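Local coordinates for BH1974 protein (Bacillus halodurans, PDB 3ON5) that belongs to the XdhC/CoxI family and probably assists the maturation of xanthine dehydrogenase and related molybdenum-containing hydroxylases, at residues Tyr136-Val146 and Leu156-Glu164; Ser21-Leu29 and Met55-Val65. One frame throughout, in Å; residues are numbered along the deposited sequence.

Interaction 1 of 2, residues Tyr136-Val146 and Leu156-Glu164; sequences YLCAGKSVFHV and LEYAFILDE
Leu-162 is the bump that fills the corner where helix 124-139 hands over to strand 143-149. Its CD1 sits over one face of the Tyr-136 ring, 3.8 Å from the centroid in a CH-pi contact, the leucine standing nearly perpendicular to the tyrosine side chain. The other branch, CD2, fits between Lys-141 CG and Val-143 CG2, with the ring root of Tyr-136 beneath. A Schellman motif with Gly-140 ends the helix and brings Lys-141 round beside Leu-162; bends at chi2 and chi4 curl the lysine chain back, and NZ bonds to Ser-142 O at 2.8 Å and only weakly to Leu-162 O.

Beyond this corner the segments form an antiparallel beta hairpin. Phe-144 pairs with Ile-161 through two nearly straight backbone bonds, and Ile-161 CD1 fills the dip between the Phe-144 ring and Val-146 CG1, 3.7 Å from Phe-144 CD1. On the opposite face, His-145 and Phe-160 make an offset stack, centroids 4.3 Å apart and planes at 12°. With CG of His-145 anti to its N (chi1 -180°), the imidazole leans toward strand 157-161, alongside the Phe-160 ring, and ND1 donates to Ala-159 O at 2.9 Å from above the carbonyl plane. That oxygen also accepts Val-146 N. A leucine in place of His-145 would probably cost Ala-159 O its second donor and take the flat imidazole off that face of Phe-160.

Val-143 CG1 sits at the edge of the Phe-160 ring, near its plane, and 3.6 Å from Phe-160 CB. The hairpin lies between two helices: Leu-130 and Val-133 of helix 124-139 cover Phe-160, whereas helix 176-181 packs Ile-180 against Phe-144, Val-146 and Ile-161. Strand 191-196 continues the sheet beside strand 143-149.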
loop_
_atom_site.group_PDB
_atom_site.type_symbol
_atom_site.label_atom_id
_atom_site.label_comp_id
_atom_site.label_asym_id
_atom_site.label_seq_id
_atom_site.Cartn_x
_atom_site.Cartn_y
_atom_site.Cartn_z
ATOM N N TYR A 136 -14.696 30.706 11.918
ATOM C CA TYR A 136 -16.030 31.056 12.407
ATOM C C TYR A 136 -16.810 29.795 12.791
ATOM O O TYR A 136 -17.586 29.858 13.737
ATOM C CB TYR A 136 -16.838 31.895 11.399
ATOM C CG TYR A 136 -16.480 33.365 11.432
ATOM C CD1 TYR A 136 -16.925 34.188 12.461
ATOM C CD2 TYR A 136 -15.729 33.943 10.415
ATOM C CE1 TYR A 136 -16.589 35.539 12.505
ATOM C CE2 TYR A 136 -15.388 35.294 10.446
ATOM C CZ TYR A 136 -15.813 36.086 11.501
ATOM O OH TYR A 136 -15.497 37.424 11.548
ATOM N N LEU A 137 -16.596 28.660 12.104
ATOM C CA LEU A 137 -17.296 27.411 12.435
ATOM C C LEU A 137 -16.725 26.800 13.713
ATOM O O LEU A 137 -17.436 26.095 14.435
ATOM C CB LEU A 137 -17.221 26.394 11.287
ATOM C CG LEU A 137 -17.732 26.824 9.927
ATOM C CD1 LEU A 137 -17.479 25.736 8.908
ATOM C CD2 LEU A 137 -19.183 27.198 9.975
ATOM N N CYS A 138 -15.433 27.069 13.986
ATOM C CA CYS A 138 -14.733 26.631 15.199
ATOM C C CYS A 138 -15.265 27.436 16.389
ATOM O O CYS A 138 -15.357 26.933 17.511
ATOM C CB CYS A 138 -13.218 26.774 15.040
ATOM S SG CYS A 138 -12.484 25.582 13.879
ATOM N N ALA A 139 -15.656 28.685 16.114
ATOM C CA ALA A 139 -16.250 29.587 17.081
ATOM C C ALA A 139 -17.719 29.217 17.327
ATOM O O ALA A 139 -18.281 29.629 18.341
ATOM C CB ALA A 139 -16.129 31.022 16.587
ATOM N N GLY A 140 -18.315 28.445 16.412
ATOM C CA GLY A 140 -19.706 28.025 16.492
ATOM C C GLY A 140 -20.689 28.838 15.655
ATOM O O GLY A 140 -21.896 28.565 15.679
ATOM N N LYS A 141 -20.191 29.831 14.894
ATOM C CA LYS A 141 -21.001 30.688 14.018
ATOM C C LYS A 141 -21.082 30.094 12.578
ATOM O O LYS A 141 -20.059 29.745 12.009
ATOM C CB LYS A 141 -20.405 32.119 13.991
ATOM C CG LYS A 141 -21.082 33.144 13.058
ATOM C CD LYS A 141 -22.413 33.717 13.579
ATOM C CE LYS A 141 -23.219 34.455 12.525
ATOM N NZ LYS A 141 -23.863 33.529 11.546
ATOM N N SER A 142 -22.303 29.960 12.017
ATOM C CA SER A 142 -22.549 29.508 10.638
ATOM C C SER A 142 -22.190 30.637 9.640
ATOM O O SER A 142 -22.193 31.821 10.018
ATOM C CB SER A 142 -24.006 29.075 10.450
ATOM O OG SER A 142 -24.395 27.998 11.287
ATOM N N VAL A 143 -21.879 30.280 8.378
ATOM C CA VAL A 143 -21.495 31.253 7.347
ATOM C C VAL A 143 -22.341 31.018 6.082
ATOM O O VAL A 143 -22.398 29.898 5.584
ATOM C CB VAL A 143 -19.967 31.179 7.035
ATOM C CG1 VAL A 143 -19.564 32.166 5.936
ATOM C CG2 VAL A 143 -19.121 31.391 8.289
ATOM N N PHE A 144 -22.975 32.066 5.561
ATOM C CA PHE A 144 -23.785 31.948 4.354
ATOM C C PHE A 144 -22.943 32.307 3.145
ATOM O O PHE A 144 -22.517 33.450 2.989
ATOM C CB PHE A 144 -25.047 32.828 4.427
ATOM C CG PHE A 144 -26.053 32.527 3.342
ATOM C CD1 PHE A 144 -25.950 33.119 2.088
ATOM C CD2 PHE A 144 -27.116 31.670 3.577
ATOM C CE1 PHE A 144 -26.879 32.832 1.081
ATOM C CE2 PHE A 144 -28.052 31.395 2.573
ATOM C CZ PHE A 144 -27.931 31.983 1.335
ATOM N N HIS A 145 -22.729 31.339 2.275
ATOM C CA HIS A 145 -21.921 31.538 1.083
ATOM C C HIS A 145 -22.796 31.694 -0.144
ATOM O O HIS A 145 -23.793 30.992 -0.283
ATOM C CB HIS A 145 -20.959 30.358 0.910
ATOM C CG HIS A 145 -20.067 30.453 -0.290
ATOM N ND1 HIS A 145 -19.304 31.579 -0.534
ATOM C CD2 HIS A 145 -19.778 29.521 -1.227
ATOM C CE1 HIS A 145 -18.609 31.311 -1.623
ATOM N NE2 HIS A 145 -18.860 30.086 -2.072
ATOM N N VAL A 146 -22.405 32.608 -1.042
ATOM C CA VAL A 146 -23.106 32.864 -2.293
ATOM C C VAL A 146 -22.075 33.092 -3.409
ATOM O O VAL A 146 -21.077 33.783 -3.202
ATOM C CB VAL A 146 -24.114 34.050 -2.181
ATOM C CG1 VAL A 146 -23.443 35.365 -1.757
ATOM C CG2 VAL A 146 -24.921 34.235 -3.472
ATOM N N LEU A 156 -18.079 35.280 -11.172
ATOM C CA LEU A 156 -17.948 36.726 -11.240
ATOM C C LEU A 156 -17.615 37.291 -9.868
ATOM O O LEU A 156 -16.668 38.064 -9.724
ATOM C CB LEU A 156 -19.242 37.361 -11.772
ATOM C CG LEU A 156 -19.653 37.049 -13.199
ATOM C CD1 LEU A 156 -21.068 37.500 -13.457
ATOM C CD2 LEU A 156 -18.693 37.657 -14.207
ATOM N N GLU A 157 -18.423 36.924 -8.863
ATOM C CA GLU A 157 -18.297 37.344 -7.472
ATOM C C GLU A 157 -18.650 36.253 -6.512
ATOM O O GLU A 157 -19.407 35.353 -6.864
ATOM C CB GLU A 157 -19.220 38.515 -7.179
ATOM C CG GLU A 157 -18.938 39.808 -7.882
ATOM C CD GLU A 157 -20.034 40.783 -7.541
ATOM O OE1 GLU A 157 -19.976 41.355 -6.431
ATOM O OE2 GLU A 157 -21.023 40.854 -8.306
ATOM N N TYR A 158 -18.177 36.370 -5.269
ATOM C CA TYR A 158 -18.514 35.428 -4.219
ATOM C C TYR A 158 -18.351 36.124 -2.880
ATOM O O TYR A 158 -17.488 36.993 -2.735
ATOM C CB TYR A 158 -17.704 34.123 -4.302
ATOM C CG TYR A 158 -16.210 34.216 -4.069
ATOM C CD1 TYR A 158 -15.684 34.202 -2.777
ATOM C CD2 TYR A 158 -15.315 34.136 -5.134
ATOM C CE1 TYR A 158 -14.311 34.191 -2.553
ATOM C CE2 TYR A 158 -13.938 34.109 -4.921
ATOM C CZ TYR A 158 -13.443 34.121 -3.629
ATOM O OH TYR A 158 -12.095 34.082 -3.398
ATOM N N ALA A 159 -19.210 35.764 -1.919
ATOM C CA ALA A 159 -19.220 36.349 -0.588
ATOM C C ALA A 159 -19.534 35.302 0.482
ATOM O O ALA A 159 -20.166 34.269 0.212
ATOM C CB ALA A 159 -20.246 37.477 -0.528
ATOM N N PHE A 160 -19.089 35.597 1.703
ATOM C CA PHE A 160 -19.317 34.819 2.912
ATOM C C PHE A 160 -20.005 35.742 3.899
ATOM O O PHE A 160 -19.371 36.662 4.411
ATOM C CB PHE A 160 -18.006 34.233 3.445
ATOM C CG PHE A 160 -17.287 33.343 2.463
ATOM C CD1 PHE A 160 -17.584 31.983 2.382
ATOM C CD2 PHE A 160 -16.296 33.858 1.629
ATOM C CE1 PHE A 160 -16.894 31.154 1.493
ATOM C CE2 PHE A 160 -15.632 33.036 0.714
ATOM C CZ PHE A 160 -15.936 31.691 0.651
ATOM N N ILE A 161 -21.322 35.555 4.084
ATOM C CA ILE A 161 -22.191 36.393 4.915
ATOM C C ILE A 161 -22.320 35.828 6.353
ATOM O O ILE A 161 -22.543 34.630 6.542
ATOM C CB ILE A 161 -23.591 36.482 4.221
ATOM C CG1 ILE A 161 -23.463 36.970 2.746
ATOM C CG2 ILE A 161 -24.585 37.341 5.034
ATOM C CD1 ILE A 161 -24.601 36.595 1.824
ATOM N N LEU A 162 -22.210 36.719 7.350
ATOM C CA LEU A 162 -22.372 36.409 8.780
ATOM C C LEU A 162 -23.663 37.067 9.312
ATOM O O LEU A 162 -24.364 36.488 10.142
ATOM C CB LEU A 162 -21.144 36.869 9.584
ATOM C CG LEU A 162 -19.835 36.132 9.312
ATOM C CD1 LEU A 162 -18.650 37.002 9.653
ATOM C CD2 LEU A 162 -19.790 34.777 10.026
ATOM N N ASP A 163 -23.990 38.259 8.784
ATOM C CA ASP A 163 -25.201 39.023 9.073
ATOM C C ASP A 163 -25.505 39.930 7.859
ATOM O O ASP A 163 -24.651 40.048 6.970
ATOM C CB ASP A 163 -25.053 39.823 10.382
ATOM C CG ASP A 163 -26.370 40.221 11.035
ATOM O OD1 ASP A 163 -27.374 40.415 10.299
ATOM O OD2 ASP A 163 -26.399 40.347 12.279
ATOM N N GLU A 164 -26.704 40.569 7.819
ATOM C CA GLU A 164 -27.151 41.432 6.711
ATOM C C GLU A 164 -26.037 42.416 6.267
ATOM O O GLU A 164 -25.872 42.622 5.060
ATOM C CB GLU A 164 -28.427 42.220 7.087
ATOM C CG GLU A 164 -29.126 42.916 5.922
#

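Interaction 2 of 2, residues Ser21-Leu29 and Met55-Val65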
loop_
_atom_site.group_PDB
_atom_site.type_symbol
_atom_site.label_atom_id
_atom_site.label_comp_id
_atom_site.label_asym_id
_atom_site.label_seq_id
_atom_site.Cartn_x
_atom_site.Cartn_y
_atom_site.Cartn_z
ATOM N N SER A 21 -17.457 16.060 5.919
ATOM C CA SER A 21 -18.132 17.232 6.507
ATOM C C SER A 21 -17.495 18.536 6.034
ATOM O O SER A 21 -16.275 18.570 5.840
ATOM C CB SER A 21 -18.066 17.157 8.036
ATOM O OG SER A 21 -18.567 18.312 8.695
ATOM N N ASP A 22 -18.310 19.616 5.877
ATOM C CA ASP A 22 -17.831 20.931 5.441
ATOM C C ASP A 22 -16.619 21.394 6.293
ATOM O O ASP A 22 -15.601 21.757 5.706
ATOM C CB ASP A 22 -18.954 21.994 5.493
ATOM C CG ASP A 22 -20.006 21.951 4.393
ATOM O OD1 ASP A 22 -19.705 21.426 3.282
ATOM O OD2 ASP A 22 -21.098 22.520 4.604
ATOM N N ILE A 23 -16.706 21.319 7.650
ATOM C CA ILE A 23 -15.646 21.773 8.575
ATOM C C ILE A 23 -14.363 20.901 8.403
ATOM O O ILE A 23 -13.260 21.415 8.552
ATOM C CB ILE A 23 -16.122 21.806 10.078
ATOM C CG1 ILE A 23 -15.162 22.645 10.984
ATOM C CG2 ILE A 23 -16.428 20.416 10.655
ATOM C CD1 ILE A 23 -15.681 23.077 12.413
ATOM N N GLU A 24 -14.515 19.616 8.072
ATOM C CA GLU A 24 -13.391 18.703 7.864
ATOM C C GLU A 24 -12.745 19.000 6.489
ATOM O O GLU A 24 -11.524 18.916 6.363
ATOM C CB GLU A 24 -13.838 17.215 7.981
ATOM C CG GLU A 24 -14.619 16.822 9.241
ATOM C CD GLU A 24 -13.943 16.925 10.601
ATOM O OE1 GLU A 24 -13.498 18.035 10.976
ATOM O OE2 GLU A 24 -13.964 15.915 11.340
ATOM N N LEU A 25 -13.562 19.389 5.481
ATOM C CA LEU A 25 -13.066 19.738 4.155
ATOM C C LEU A 25 -12.291 21.042 4.218
ATOM O O LEU A 25 -11.190 21.120 3.681
ATOM C CB LEU A 25 -14.216 19.846 3.160
ATOM C CG LEU A 25 -13.855 19.572 1.687
ATOM C CD1 LEU A 25 -13.747 18.055 1.399
ATOM C CD2 LEU A 25 -14.902 20.139 0.784
ATOM N N LEU A 26 -12.844 22.051 4.909
ATOM C CA LEU A 26 -12.208 23.345 5.126
ATOM C C LEU A 26 -10.979 23.197 6.023
ATOM O O LEU A 26 -10.059 24.010 5.930
ATOM C CB LEU A 26 -13.189 24.359 5.742
ATOM C CG LEU A 26 -14.410 24.794 4.945
ATOM C CD1 LEU A 26 -15.197 25.792 5.724
ATOM C CD2 LEU A 26 -14.031 25.438 3.616
ATOM N N GLU A 27 -10.967 22.177 6.902
ATOM C CA GLU A 27 -9.846 21.884 7.791
ATOM C C GLU A 27 -8.651 21.466 6.951
ATOM O O GLU A 27 -7.552 21.946 7.204
ATOM C CB GLU A 27 -10.217 20.790 8.820
ATOM C CG GLU A 27 -9.228 20.627 9.971
ATOM C CD GLU A 27 -9.654 19.687 11.090
ATOM O OE1 GLU A 27 -10.829 19.756 11.521
ATOM O OE2 GLU A 27 -8.779 18.948 11.599
ATOM N N THR A 28 -8.887 20.613 5.925
ATOM C CA THR A 28 -7.913 20.052 4.981
ATOM C C THR A 28 -7.141 21.194 4.243
ATOM O O THR A 28 -5.938 21.038 4.005
ATOM C CB THR A 28 -8.650 19.119 4.006
ATOM O OG1 THR A 28 -9.294 18.099 4.776
ATOM C CG2 THR A 28 -7.737 18.461 2.980
ATOM N N LEU A 29 -7.790 22.338 3.957
ATOM C CA LEU A 29 -7.144 23.488 3.307
ATOM C C LEU A 29 -6.135 24.199 4.225
ATOM O O LEU A 29 -5.147 24.748 3.732
ATOM C CB LEU A 29 -8.195 24.492 2.861
ATOM C CG LEU A 29 -9.118 23.981 1.783
ATOM C CD1 LEU A 29 -10.441 24.640 1.861
ATOM C CD2 LEU A 29 -8.491 24.111 0.424
HETATM N N MSE A 55 -19.270 18.879 -2.185
HETATM C CA MSE A 55 -17.940 19.341 -2.536
HETATM C C MSE A 55 -16.914 18.232 -2.493
HETATM O O MSE A 55 -17.093 17.182 -1.866
HETATM C CB MSE A 55 -17.491 20.459 -1.609
HETATM C CG MSE A 55 -18.246 21.720 -1.803
HETATM SE SE MSE A 55 -17.959 22.835 -0.281
HETATM C CE MSE A 55 -19.503 24.089 -0.657
HETATM N N MSE A 56 -15.797 18.520 -3.132
HETATM C CA MSE A 56 -14.684 17.638 -3.364
HETATM C C MSE A 56 -13.425 18.443 -3.664
HETATM O O MSE A 56 -13.508 19.467 -4.358
HETATM C CB MSE A 56 -15.073 16.761 -4.556
HETATM C CG MSE A 56 -14.113 15.714 -4.851
HETATM SE SE MSE A 56 -14.673 14.817 -6.442
HETATM C CE MSE A 56 -13.137 13.549 -6.298
ATOM N N LEU A 57 -12.266 17.978 -3.184
ATOM C CA LEU A 57 -11.007 18.664 -3.418
ATOM C C LEU A 57 -10.100 17.881 -4.343
ATOM O O LEU A 57 -9.811 16.725 -4.086
ATOM C CB LEU A 57 -10.283 18.918 -2.095
ATOM C CG LEU A 57 -10.853 20.023 -1.213
ATOM C CD1 LEU A 57 -10.257 19.962 0.184
ATOM C CD2 LEU A 57 -10.623 21.405 -1.826
ATOM N N PHE A 58 -9.639 18.520 -5.411
ATOM C CA PHE A 58 -8.644 17.973 -6.328
ATOM C C PHE A 58 -7.334 18.594 -5.969
ATOM O O PHE A 58 -7.213 19.818 -5.928
ATOM C CB PHE A 58 -9.008 18.192 -7.804
ATOM C CG PHE A 58 -10.192 17.365 -8.240
ATOM C CD1 PHE A 58 -10.019 16.061 -8.696
ATOM C CD2 PHE A 58 -11.487 17.876 -8.159
ATOM C CE1 PHE A 58 -11.106 15.273 -9.035
ATOM C CE2 PHE A 58 -12.578 17.092 -8.516
ATOM C CZ PHE A 58 -12.377 15.785 -8.938
ATOM N N GLN A 59 -6.382 17.747 -5.607
ATOM C CA GLN A 59 -5.078 18.176 -5.131
ATOM C C GLN A 59 -3.990 17.774 -6.103
ATOM O O GLN A 59 -4.163 16.824 -6.888
ATOM C CB GLN A 59 -4.810 17.563 -3.748
ATOM C CG GLN A 59 -5.916 17.832 -2.740
ATOM C CD GLN A 59 -5.629 17.236 -1.404
ATOM O OE1 GLN A 59 -5.786 17.894 -0.376
ATOM N NE2 GLN A 59 -5.149 16.003 -1.385
ATOM N N GLU A 60 -2.853 18.497 -6.028
ATOM C CA GLU A 60 -1.674 18.273 -6.853
ATOM C C GLU A 60 -1.054 16.900 -6.563
ATOM O O GLU A 60 -0.623 16.232 -7.502
ATOM C CB GLU A 60 -0.641 19.380 -6.627
ATOM C CG GLU A 60 0.474 19.277 -7.640
ATOM C CD GLU A 60 1.571 20.310 -7.607
ATOM O OE1 GLU A 60 1.843 20.868 -6.522
ATOM O OE2 GLU A 60 2.238 20.472 -8.651
ATOM N N ASP A 61 -1.056 16.464 -5.287
ATOM C CA ASP A 61 -0.482 15.185 -4.848
ATOM C C ASP A 61 -1.263 13.937 -5.422
ATOM O O ASP A 61 -0.903 12.786 -5.119
ATOM C CB ASP A 61 -0.444 15.121 -3.305
ATOM C CG ASP A 61 -1.767 15.106 -2.582
ATOM O OD1 ASP A 61 -2.808 15.053 -3.255
ATOM O OD2 ASP A 61 -1.760 15.111 -1.331
ATOM N N GLY A 62 -2.277 14.181 -6.256
ATOM C CA GLY A 62 -3.072 13.131 -6.878
ATOM C C GLY A 62 -4.168 12.581 -5.988
ATOM O O GLY A 62 -4.945 11.718 -6.407
ATOM N N THR A 63 -4.237 13.072 -4.755
ATOM C CA THR A 63 -5.246 12.682 -3.790
ATOM C C THR A 63 -6.463 13.573 -4.012
ATOM O O THR A 63 -6.364 14.691 -4.529
ATOM C CB THR A 63 -4.644 12.773 -2.374
ATOM O OG1 THR A 63 -3.710 11.710 -2.259
ATOM C CG2 THR A 63 -5.674 12.658 -1.236
ATOM N N GLN A 64 -7.620 13.018 -3.664
ATOM C CA GLN A 64 -8.927 13.646 -3.717
ATOM C C GLN A 64 -9.573 13.508 -2.358
ATOM O O GLN A 64 -9.448 12.466 -1.712
ATOM C CB GLN A 64 -9.777 13.034 -4.839
ATOM C CG GLN A 64 -9.281 13.476 -6.204
ATOM C CD GLN A 64 -9.192 12.369 -7.209
ATOM O OE1 GLN A 64 -10.128 11.576 -7.398
ATOM N NE2 GLN A 64 -8.082 12.353 -7.938
ATOM N N VAL A 65 -10.187 14.586 -1.898
ATOM C CA VAL A 65 -10.858 14.663 -0.611
ATOM C C VAL A 65 -12.357 14.796 -0.905
ATOM O O VAL A 65 -12.813 15.874 -1.285
ATOM C CB VAL A 65 -10.280 15.830 0.233
ATOM C CG1 VAL A 65 -10.921 15.889 1.613
ATOM C CG2 VAL A 65 -8.758 15.742 0.352
#
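Leu-25 lies over one face of the hairpin made by strands 55-59 and 64-65, its two methyls reaching different strands: CD2 meets Met-55 CB at 3.5 Å, and CD1 meets Val-65 CG1 at 3.6 Å. This is helix-on-sheet packing. The axis of 22-29 runs nearly along that of 55-59, 18° between their directions and 9.8 Å at the closest approach, at the edge of the antiparallel sheet ending in strand 64-65.

With CG anti to the backbone N (chi1 -153°), the Leu-25 branches spread between the strands, and the Leu-57 side chain runs antiparallel beside it, its CD1 3.9 Å from Leu-25 CG. One turn on, Leu-29 CD2 touches the other Leu-57 methyl, CD2. Thr-28 meets Val-65 tip to tip, methyl against methyl.

The polar groups look elsewhere. Asp-22 OD2 bonds to His-194 and Gln-59 OE1 to Arg-36, while the turn carrying Glu-60 leans on neighbouring subunits, where Glu-60 forms a salt bridge with Lys-275 of the second subunit. Asp-61 OD1 accepts Thr-63 N, an Asx turn that steadies the bend. The hydroxyl of Thr-28 folds back onto its own helix, OG1 donating to Glu-24 O at 2.9 Å.

Overall arrangement
Both contacts are largely buried, yet they belong to different antiparallel sheets. Interaction 1 holds two neighbouring strands of one sheet together and ties them to the end of helix 124-139, and it is carried by backbone hydrogen bonds, with a ring stack on one face. Interaction 2 lays a helix on the edge of the other sheet and relies on aliphatic contacts between its segments. Their centres are 19 Å apart, but they meet where Leu-137 of interaction 1 packs on Ile-23 and Leu-26 of interaction 2. Strand 191-196 also serves both, adjoining 143-146 and touching Asp-22 and Met-55. The turn at 59-62 reaches other subunits; no other chain of the assembly touches interaction 1.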